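Long-range contact in aminoacyltransferase FemA (PDB 1LRZ), which adds the second and third glycines of the pentaglycine interpeptide bridge of staphylococcal peptidoglycan, taking them from glycyl-tRNA(Gly): residues L161-I172 and W347-N355. Numbering follows the deposited sequence.
Sequences LDLKDKTADDII and WEMINYALN
Leu354 splits its two methyls between the start of helix 168-172 and the loop that leads into it: CD1 lies 3.5 Å from Ala168 CA, while CD2 turns to the loop, 3.4 Å from Lys166 O and 4.0 Å from Leu163 CB. Leu163 crosses it at about a right angle and sets its CD1 against Ala353 CB at 3.5 Å. At the other end of the patch the six-membered ring of Trp347 reaches across to the same short helix. Trp347 CG stands anti to the backbone N (chi1 -169°), which swings the indole over to where Ile172 CG1 comes within 3.3 Å of Trp347 CH2. Ala168 O sits in the plane of the indole, at its edge, and also accepts the helical bond from Ile172 N. Ala168 CB bridges the two ends, touching both Trp347 CH2 and Leu354 CD1, and Ile350 adds its CG2, facing Ile171 CG2 at 4.3 Å, and its CD1, toward Leu161 CD2. No hydrogen bond joins the segments; the contact is apolar packing. In this FemABX-family protein, whose sequence family belongs to the acetyltransferase clan, it joins the end of strand 157-162, and the helix that follows, to helix 341-355, which packs against the nine-stranded mixed sheet: Leu161 and Leu163 bond through their backbones to Tyr361 and Asp359, and Tyr361 also touches Ile350. A type II beta turn from Leu163 to Lys166 redirects the chain off the strand, and a capping box then starts the helix. Asp170 N donates to Thr167 OG1 at 3.2 Å, and Thr167 N returns a bond to Asp170 OD1. Beyond the indole, Thr183 and Lys187 of helix 177-187 touch Trp347.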
ATOM      1  N   LEU A 161       4.469   6.108  -5.745  1.00 11.78           N
ATOM      2  CA  LEU A 161       4.257   6.400  -7.161  1.00 11.58           C
ATOM      3  C   LEU A 161       3.259   7.544  -7.309  1.00 13.25           C
ATOM      4  O   LEU A 161       2.092   7.430  -6.914  1.00 15.24           O
ATOM      5  CB  LEU A 161       3.716   5.163  -7.876  1.00 13.87           C
ATOM      6  CG  LEU A 161       3.404   5.281  -9.376  1.00 14.70           C
ATOM      7  CD1 LEU A 161       4.684   5.631 -10.149  1.00 14.12           C
ATOM      8  CD2 LEU A 161       2.836   3.948  -9.867  1.00 15.29           C
ATOM      9  N   ASP A 162       3.721   8.648  -7.888  1.00 15.38           N
ATOM     10  CA  ASP A 162       2.874   9.817  -8.079  1.00 17.68           C
ATOM     11  C   ASP A 162       2.005   9.646  -9.317  1.00 17.62           C
ATOM     12  O   ASP A 162       2.509   9.395 -10.419  1.00 18.06           O
ATOM     13  CB  ASP A 162       3.741  11.072  -8.196  1.00 19.66           C
ATOM     14  CG  ASP A 162       2.916  12.329  -8.430  1.00 25.88           C
ATOM     15  OD1 ASP A 162       1.685  12.301  -8.191  1.00 25.31           O
ATOM     16  OD2 ASP A 162       3.507  13.348  -8.840  1.00 28.03           O
ATOM     17  N   LEU A 163       0.695   9.780  -9.141  1.00 16.33           N
ATOM     18  CA  LEU A 163      -0.228   9.609 -10.262  1.00 15.78           C
ATOM     19  C   LEU A 163      -0.849  10.923 -10.742  1.00 17.20           C
ATOM     20  O   LEU A 163      -1.633  10.931 -11.697  1.00 17.88           O
ATOM     21  CB  LEU A 163      -1.344   8.641  -9.864  1.00 16.17           C
ATOM     22  CG  LEU A 163      -0.959   7.230  -9.377  1.00 19.15           C
ATOM     23  CD1 LEU A 163      -2.230   6.477  -9.005  1.00 17.11           C
ATOM     24  CD2 LEU A 163      -0.189   6.471 -10.454  1.00 14.15           C
ATOM     25  N   LYS A 164      -0.518  12.026 -10.075  1.00 17.80           N
ATOM     26  CA  LYS A 164      -1.083  13.318 -10.444  1.00 17.96           C
ATOM     27  C   LYS A 164      -0.865  13.626 -11.928  1.00 22.01           C
ATOM     28  O   LYS A 164       0.265  13.581 -12.421  1.00 23.24           O
ATOM     29  CB  LYS A 164      -0.470  14.438  -9.592  1.00 18.01           C
ATOM     30  CG  LYS A 164      -1.107  15.816  -9.838  1.00 18.90           C
ATOM     31  CD  LYS A 164      -2.591  15.793  -9.441  1.00 21.07           C
ATOM     32  CE  LYS A 164      -3.300  17.110  -9.715  1.00 23.89           C
ATOM     33  NZ  LYS A 164      -4.700  17.059  -9.205  1.00 26.19           N
ATOM     34  N   ASP A 165      -1.957  13.928 -12.626  1.00 23.52           N
ATOM     35  CA  ASP A 165      -1.933  14.268 -14.050  1.00 25.32           C
ATOM     36  C   ASP A 165      -1.395  13.179 -14.978  1.00 26.95           C
ATOM     37  O   ASP A 165      -0.869  13.465 -16.056  1.00 25.17           O
ATOM     38  CB  ASP A 165      -1.151  15.568 -14.274  1.00 26.43           C
ATOM     39  CG  ASP A 165      -1.822  16.776 -13.614  1.00 29.90           C
ATOM     40  OD1 ASP A 165      -3.047  16.722 -13.382  1.00 30.18           O
ATOM     41  OD2 ASP A 165      -1.131  17.776 -13.340  1.00 28.87           O
ATOM     42  N   LYS A 166      -1.534  11.928 -14.563  1.00 26.17           N
ATOM     43  CA  LYS A 166      -1.076  10.820 -15.389  1.00 25.81           C
ATOM     44  C   LYS A 166      -2.199   9.857 -15.699  1.00 23.42           C
ATOM     45  O   LYS A 166      -3.154   9.740 -14.930  1.00 22.63           O
ATOM     46  CB  LYS A 166       0.087  10.094 -14.702  1.00 25.16           C
ATOM     47  CG  LYS A 166       1.391  10.812 -14.936  1.00 26.80           C
ATOM     48  CD  LYS A 166       2.440  10.503 -13.912  1.00 31.37           C
ATOM     49  CE  LYS A 166       3.685  11.334 -14.208  1.00 35.25           C
ATOM     50  NZ  LYS A 166       4.702  11.233 -13.115  1.00 42.14           N
ATOM     51  N   THR A 167      -2.093   9.202 -16.851  1.00 20.36           N
ATOM     52  CA  THR A 167      -3.067   8.211 -17.276  1.00 19.25           C
ATOM     53  C   THR A 167      -2.368   6.870 -17.136  1.00 19.66           C
ATOM     54  O   THR A 167      -1.153   6.805 -16.902  1.00 16.31           O
ATOM     55  CB  THR A 167      -3.432   8.343 -18.759  1.00 20.26           C
ATOM     56  OG1 THR A 167      -2.266   8.068 -19.551  1.00 22.41           O
ATOM     57  CG2 THR A 167      -3.951   9.744 -19.068  1.00 23.59           C
ATOM     58  N   ALA A 168      -3.135   5.802 -17.305  1.00 18.95           N
ATOM     59  CA  ALA A 168      -2.596   4.456 -17.218  1.00 16.71           C
ATOM     60  C   ALA A 168      -1.480   4.254 -18.248  1.00 19.04           C
ATOM     61  O   ALA A 168      -0.480   3.581 -17.969  1.00 16.77           O
ATOM     62  CB  ALA A 168      -3.705   3.462 -17.443  1.00 17.34           C
ATOM     63  N   ASP A 169      -1.644   4.836 -19.441  1.00 19.68           N
ATOM     64  CA  ASP A 169      -0.626   4.701 -20.489  1.00 21.28           C
ATOM     65  C   ASP A 169       0.671   5.368 -20.062  1.00 19.35           C
ATOM     66  O   ASP A 169       1.746   4.867 -20.370  1.00 15.03           O
ATOM     67  CB  ASP A 169      -1.095   5.303 -21.822  1.00 24.81           C
ATOM     68  CG  ASP A 169      -2.220   4.504 -22.456  1.00 30.09           C
ATOM     69  OD1 ASP A 169      -2.281   3.273 -22.229  1.00 37.22           O
ATOM     70  OD2 ASP A 169      -3.027   5.104 -23.185  1.00 34.08           O
ATOM     71  N   ASP A 170       0.565   6.505 -19.375  1.00 18.02           N
ATOM     72  CA  ASP A 170       1.750   7.208 -18.873  1.00 19.64           C
ATOM     73  C   ASP A 170       2.460   6.312 -17.855  1.00 18.98           C
ATOM     74  O   ASP A 170       3.692   6.207 -17.830  1.00 15.42           O
ATOM     75  CB  ASP A 170       1.362   8.493 -18.140  1.00 20.99           C
ATOM     76  CG  ASP A 170       0.792   9.545 -19.052  1.00 26.31           C
ATOM     77  OD1 ASP A 170      -0.086  10.295 -18.574  1.00 28.15           O
ATOM     78  OD2 ASP A 170       1.227   9.642 -20.221  1.00 23.52           O
ATOM     79  N   ILE A 171       1.672   5.677 -16.994  1.00 16.91           N
ATOM     80  CA  ILE A 171       2.250   4.836 -15.954  1.00 15.33           C
ATOM     81  C   ILE A 171       2.999   3.655 -16.554  1.00 17.10           C
ATOM     82  O   ILE A 171       4.128   3.356 -16.150  1.00 15.66           O
ATOM     83  CB  ILE A 171       1.165   4.353 -14.984  1.00 14.69           C
ATOM     84  CG1 ILE A 171       0.548   5.573 -14.266  1.00 14.72           C
ATOM     85  CG2 ILE A 171       1.755   3.371 -13.987  1.00 13.82           C
ATOM     86  CD1 ILE A 171       1.572   6.436 -13.530  1.00 17.30           C
ATOM     87  N   ILE A 172       2.381   2.988 -17.519  1.00 16.66           N
ATOM     88  CA  ILE A 172       3.025   1.854 -18.171  1.00 18.45           C
ATOM     89  C   ILE A 172       4.271   2.323 -18.915  1.00 19.47           C
ATOM     90  O   ILE A 172       5.300   1.647 -18.903  1.00 17.55           O
ATOM     91  CB  ILE A 172       2.077   1.177 -19.180  1.00 24.28           C
ATOM     92  CG1 ILE A 172       1.072   0.305 -18.435  1.00 27.88           C
ATOM     93  CG2 ILE A 172       2.875   0.336 -20.195  1.00 25.97           C
ATOM     94  CD1 ILE A 172       0.026  -0.307 -19.346  1.00 34.74           C
ATOM     95  N   TRP A 347      -1.533  -3.820 -10.899  1.00 14.28           N
ATOM     96  CA  TRP A 347      -2.186  -3.074 -11.968  1.00 18.32           C
ATOM     97  C   TRP A 347      -3.639  -2.747 -11.643  1.00 18.57           C
ATOM     98  O   TRP A 347      -4.132  -1.666 -11.980  1.00 16.99           O
ATOM     99  CB  TRP A 347      -2.107  -3.838 -13.289  1.00 17.95           C
ATOM    100  CG  TRP A 347      -2.513  -3.012 -14.477  1.00 21.96           C
ATOM    101  CD1 TRP A 347      -3.468  -3.325 -15.405  1.00 23.83           C
ATOM    102  CD2 TRP A 347      -1.956  -1.751 -14.886  1.00 20.95           C
ATOM    103  NE1 TRP A 347      -3.543  -2.340 -16.358  1.00 23.59           N
ATOM    104  CE2 TRP A 347      -2.635  -1.362 -16.064  1.00 25.00           C
ATOM    105  CE3 TRP A 347      -0.968  -0.910 -14.362  1.00 22.80           C
ATOM    106  CZ2 TRP A 347      -2.334  -0.172 -16.742  1.00 25.40           C
ATOM    107  CZ3 TRP A 347      -0.670   0.273 -15.035  1.00 23.15           C
ATOM    108  CH2 TRP A 347      -1.360   0.634 -16.210  1.00 25.79           C
ATOM    109  N   GLU A 348      -4.328  -3.679 -10.990  1.00 18.70           N
ATOM    110  CA  GLU A 348      -5.726  -3.453 -10.629  1.00 17.70           C
ATOM    111  C   GLU A 348      -5.858  -2.252  -9.691  1.00 16.98           C
ATOM    112  O   GLU A 348      -6.715  -1.395  -9.887  1.00 12.96           O
ATOM    113  CB  GLU A 348      -6.315  -4.699  -9.945  1.00 19.70           C
ATOM    114  CG  GLU A 348      -7.735  -4.525  -9.357  1.00 22.16           C
ATOM    115  CD  GLU A 348      -8.835  -4.547 -10.415  1.00 28.14           C
ATOM    116  OE1 GLU A 348      -8.786  -5.417 -11.313  1.00 26.66           O
ATOM    117  OE2 GLU A 348      -9.763  -3.705 -10.345  1.00 26.30           O
ATOM    118  N   MET A 349      -5.000  -2.184  -8.682  1.00 16.02           N
ATOM    119  CA  MET A 349      -5.098  -1.104  -7.711  1.00 16.04           C
ATOM    120  C   MET A 349      -4.540   0.236  -8.187  1.00 15.91           C
ATOM    121  O   MET A 349      -5.016   1.290  -7.768  1.00 15.87           O
ATOM    122  CB  MET A 349      -4.487  -1.560  -6.388  1.00 13.22           C
ATOM    123  CG  MET A 349      -5.241  -2.785  -5.792  1.00 15.39           C
ATOM    124  SD  MET A 349      -7.076  -2.601  -5.670  1.00  3.96           S
ATOM    125  CE  MET A 349      -7.156  -1.184  -4.756  1.00 14.00           C
ATOM    126  N   ILE A 350      -3.537   0.209  -9.060  1.00 15.88           N
ATOM    127  CA  ILE A 350      -3.012   1.452  -9.614  1.00 16.70           C
ATOM    128  C   ILE A 350      -4.160   2.043 -10.451  1.00 17.74           C
ATOM    129  O   ILE A 350      -4.403   3.255 -10.428  1.00 15.63           O
ATOM    130  CB  ILE A 350      -1.800   1.193 -10.540  1.00 17.55           C
ATOM    131  CG1 ILE A 350      -0.563   0.882  -9.692  1.00 16.60           C
ATOM    132  CG2 ILE A 350      -1.581   2.379 -11.460  1.00 12.65           C
ATOM    133  CD1 ILE A 350       0.652   0.472 -10.506  1.00 17.01           C
ATOM    134  N   ASN A 351      -4.868   1.177 -11.181  1.00 14.21           N
ATOM    135  CA  ASN A 351      -5.989   1.636 -12.002  1.00 14.55           C
ATOM    136  C   ASN A 351      -7.155   2.106 -11.151  1.00 18.58           C
ATOM    137  O   ASN A 351      -7.880   3.033 -11.540  1.00 18.21           O
ATOM    138  CB  ASN A 351      -6.435   0.543 -12.975  1.00 16.08           C
ATOM    139  CG  ASN A 351      -5.711   0.646 -14.308  1.00 23.87           C
ATOM    140  OD1 ASN A 351      -5.986   1.553 -15.098  1.00 23.15           O
ATOM    141  ND2 ASN A 351      -4.755  -0.256 -14.550  1.00 23.82           N
ATOM    142  N   TYR A 352      -7.339   1.467  -9.994  1.00 16.01           N
ATOM    143  CA  TYR A 352      -8.399   1.871  -9.084  1.00 15.99           C
ATOM    144  C   TYR A 352      -8.159   3.356  -8.768  1.00 18.45           C
ATOM    145  O   TYR A 352      -9.056   4.190  -8.912  1.00 17.11           O
ATOM    146  CB  TYR A 352      -8.332   1.053  -7.794  1.00 14.31           C
ATOM    147  CG  TYR A 352      -9.393   1.436  -6.777  1.00 17.10           C
ATOM    148  CD1 TYR A 352     -10.479   0.591  -6.516  1.00 18.29           C
ATOM    149  CD2 TYR A 352      -9.317   2.653  -6.082  1.00 19.93           C
ATOM    150  CE1 TYR A 352     -11.465   0.947  -5.582  1.00 20.01           C
ATOM    151  CE2 TYR A 352     -10.294   3.021  -5.153  1.00 17.68           C
ATOM    152  CZ  TYR A 352     -11.362   2.162  -4.909  1.00 22.52           C
ATOM    153  OH  TYR A 352     -12.329   2.519  -4.001  1.00 23.88           O
ATOM    154  N   ALA A 353      -6.934   3.677  -8.351  1.00 17.04           N
ATOM    155  CA  ALA A 353      -6.567   5.056  -8.012  1.00 14.88           C
ATOM    156  C   ALA A 353      -6.772   6.031  -9.184  1.00 16.58           C
ATOM    157  O   ALA A 353      -7.325   7.122  -9.002  1.00 14.35           O
ATOM    158  CB  ALA A 353      -5.108   5.113  -7.534  1.00 12.49           C
ATOM    159  N   LEU A 354      -6.323   5.643 -10.374  1.00 13.75           N
ATOM    160  CA  LEU A 354      -6.466   6.486 -11.559  1.00 16.41           C
ATOM    161  C   LEU A 354      -7.936   6.742 -11.905  1.00 18.26           C
ATOM    162  O   LEU A 354      -8.320   7.861 -12.217  1.00 18.46           O
ATOM    163  CB  LEU A 354      -5.797   5.824 -12.767  1.00 17.48           C
ATOM    164  CG  LEU A 354      -4.279   5.705 -12.758  1.00 20.61           C
ATOM    165  CD1 LEU A 354      -3.820   4.865 -13.958  1.00 22.13           C
ATOM    166  CD2 LEU A 354      -3.673   7.114 -12.780  1.00 19.23           C
ATOM    167  N   ASN A 355      -8.744   5.690 -11.858  1.00 17.82           N
ATOM    168  CA  ASN A 355     -10.155   5.799 -12.191  1.00 18.43           C
ATOM    169  C   ASN A 355     -10.993   6.543 -11.147  1.00 20.44           C
ATOM    170  O   ASN A 355     -12.005   7.160 -11.488  1.00 18.75           O
ATOM    171  CB  ASN A 355     -10.753   4.405 -12.406  1.00 15.09           C
ATOM    172  CG  ASN A 355     -10.141   3.680 -13.591  1.00 19.27           C
ATOM    173  OD1 ASN A 355      -9.648   4.304 -14.524  1.00 20.87           O
ATOM    174  ND2 ASN A 355     -10.191   2.355 -13.565  1.00 20.82           N
TER